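Local structure of putative DNA ligase-like protein Rv0938/MT0965 (Mycobacterium tuberculosis, 2IRU) at residues Phe139-Gly144 with Glu154-Val159. The protein probably repairs DNA double-strand breaks with Ku by non-homologous end joining, the part described here being its polymerase domain, which probably adds nucleotides with the help of manganese. Residues are numbered along the deposited sequence; the frame is centred on the assembly and turned at random.
Sequences FDLDPG and EVARAV
Leu141 CG lies anti to its carbonyl carbon and beside the backbone N (chi1 -86°), and the side chain extends CD2 anti to CA, onto the helix, while a chi1 of 174° in Val155 sets CG1 anti to the backbone N and toward that methyl. Leu141 CD2 lies 3.7 Å from Ala156 CA and 3.8 Å from Ala156 CB, so the leucine tip rests on the helix backbone; alanine suits this place because its single methyl lets the branch come so near. Val155 CG1 approaches the same methyl at 4.1 Å, and Val159, one turn on, meets it more loosely through CG2. The other methyl of Val159, CG1, sits over one face of the Phe139 ring, 4.2 Å above its plane and offset toward the rim. Nothing polar crosses: all five touching residues are buried and apolar, and helix 192-209 packs beside them, with Ala199 against Phe139 and Leu206 against both valines. The axes of strand 139-143 and helix 154-159 run nearly antiparallel, at 158°, and come within 10.2 Å. Asp140 and Asp142, one residue either side of Leu141, hold their carboxylates on the other side of the strand from the leucine; Gln233 hydrogen-bonds the first and Arg223 salt-bridges the second. These aspartates probably bind both manganese ions, consistent with the strand-borne Asp-x-Asp metal site of primase-polymerases, backed here by a helix packed on its sheet.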
loop_
_atom_site.group_PDB
_atom_site.type_symbol
_atom_site.label_atom_id
_atom_site.label_comp_id
_atom_site.label_asym_id
_atom_site.label_seq_id
_atom_site.Cartn_x
_atom_site.Cartn_y
_atom_site.Cartn_z
ATOM N N PHE A 139 -3.229 6.612 6.926
ATOM C CA PHE A 139 -3.683 7.935 6.505
ATOM C C PHE A 139 -3.084 8.250 5.136
ATOM O O PHE A 139 -1.887 8.021 4.918
ATOM C CB PHE A 139 -3.259 9.009 7.499
ATOM C CG PHE A 139 -3.847 8.816 8.852
ATOM C CD1 PHE A 139 -5.013 9.487 9.223
ATOM C CD2 PHE A 139 -3.219 7.971 9.780
ATOM C CE1 PHE A 139 -5.553 9.272 10.510
ATOM C CE2 PHE A 139 -3.733 7.767 11.040
ATOM C CZ PHE A 139 -4.907 8.420 11.414
ATOM N N ASP A 140 -3.913 8.739 4.221
ATOM C CA ASP A 140 -3.435 9.156 2.906
ATOM C C ASP A 140 -3.436 10.681 2.957
ATOM O O ASP A 140 -4.503 11.290 3.062
ATOM C CB ASP A 140 -4.422 8.692 1.827
ATOM C CG ASP A 140 -4.040 9.126 0.416
ATOM O OD1 ASP A 140 -3.009 9.827 0.172
ATOM O OD2 ASP A 140 -4.832 8.746 -0.481
ATOM N N LEU A 141 -2.241 11.272 2.910
ATOM C CA LEU A 141 -2.093 12.710 2.926
ATOM C C LEU A 141 -1.955 13.190 1.500
ATOM O O LEU A 141 -0.932 12.934 0.845
ATOM C CB LEU A 141 -0.862 13.107 3.760
ATOM C CG LEU A 141 -1.140 13.240 5.263
ATOM C CD1 LEU A 141 -1.712 11.988 5.934
ATOM C CD2 LEU A 141 0.159 13.678 5.954
ATOM N N ASP A 142 -3.003 13.836 1.002
ATOM C CA ASP A 142 -3.021 14.239 -0.389
ATOM C C ASP A 142 -2.889 15.754 -0.499
ATOM O O ASP A 142 -3.817 16.474 -0.076
ATOM C CB ASP A 142 -4.294 13.765 -1.092
ATOM C CG ASP A 142 -4.210 13.954 -2.615
ATOM O OD1 ASP A 142 -3.448 13.209 -3.288
ATOM O OD2 ASP A 142 -4.880 14.877 -3.130
ATOM N N PRO A 143 -1.734 16.245 -1.013
ATOM C CA PRO A 143 -1.477 17.686 -1.080
ATOM C C PRO A 143 -2.321 18.392 -2.147
ATOM O O PRO A 143 -2.263 18.029 -3.332
ATOM C CB PRO A 143 0.024 17.769 -1.425
ATOM C CG PRO A 143 0.285 16.496 -2.210
ATOM C CD PRO A 143 -0.593 15.459 -1.541
ATOM N N GLY A 144 -3.093 19.396 -1.726
ATOM C CA GLY A 144 -3.898 20.206 -2.649
ATOM C C GLY A 144 -3.086 21.156 -3.520
ATOM O O GLY A 144 -1.854 21.222 -3.428
ATOM N N GLU A 154 5.147 19.008 7.442
ATOM C CA GLU A 154 4.663 19.541 8.705
ATOM C C GLU A 154 3.353 18.864 9.067
ATOM O O GLU A 154 3.155 18.498 10.228
ATOM C CB GLU A 154 4.473 21.055 8.659
ATOM C CG GLU A 154 3.807 21.584 9.935
ATOM C CD GLU A 154 3.596 23.103 9.950
ATOM O OE1 GLU A 154 3.891 23.783 8.944
ATOM O OE2 GLU A 154 3.126 23.598 10.999
ATOM N N VAL A 155 2.463 18.700 8.079
ATOM C CA VAL A 155 1.188 18.028 8.337
ATOM C C VAL A 155 1.450 16.564 8.750
ATOM O O VAL A 155 0.864 16.089 9.720
ATOM C CB VAL A 155 0.178 18.155 7.159
ATOM C CG1 VAL A 155 -1.091 17.304 7.406
ATOM C CG2 VAL A 155 -0.198 19.651 6.943
ATOM N N ALA A 156 2.347 15.865 8.053
ATOM C CA ALA A 156 2.683 14.487 8.478
ATOM C C ALA A 156 3.198 14.397 9.918
ATOM O O ALA A 156 2.762 13.508 10.687
ATOM C CB ALA A 156 3.664 13.824 7.499
ATOM N N ARG A 157 4.107 15.311 10.267
ATOM C CA ARG A 157 4.695 15.345 11.610
ATOM C C ARG A 157 3.611 15.639 12.642
ATOM O O ARG A 157 3.649 15.129 13.765
ATOM C CB ARG A 157 5.872 16.330 11.686
ATOM C CG ARG A 157 7.133 15.869 10.934
ATOM C CD ARG A 157 8.328 16.792 11.198
ATOM N NE ARG A 157 8.000 18.187 10.925
ATOM C CZ ARG A 157 8.219 18.809 9.769
ATOM N NH1 ARG A 157 8.783 18.167 8.752
ATOM N NH2 ARG A 157 7.885 20.098 9.651
ATOM N N ALA A 158 2.631 16.457 12.253
ATOM C CA ALA A 158 1.492 16.751 13.124
ATOM C C ALA A 158 0.586 15.545 13.367
ATOM O O ALA A 158 0.110 15.328 14.500
ATOM C CB ALA A 158 0.712 17.942 12.583
ATOM N N VAL A 159 0.341 14.755 12.318
ATOM C CA VAL A 159 -0.379 13.506 12.482
ATOM C C VAL A 159 0.406 12.593 13.428
ATOM O O VAL A 159 -0.153 12.051 14.389
ATOM C CB VAL A 159 -0.605 12.785 11.120
ATOM C CG1 VAL A 159 -1.314 11.454 11.356
ATOM C CG2 VAL A 159 -1.389 13.690 10.171
#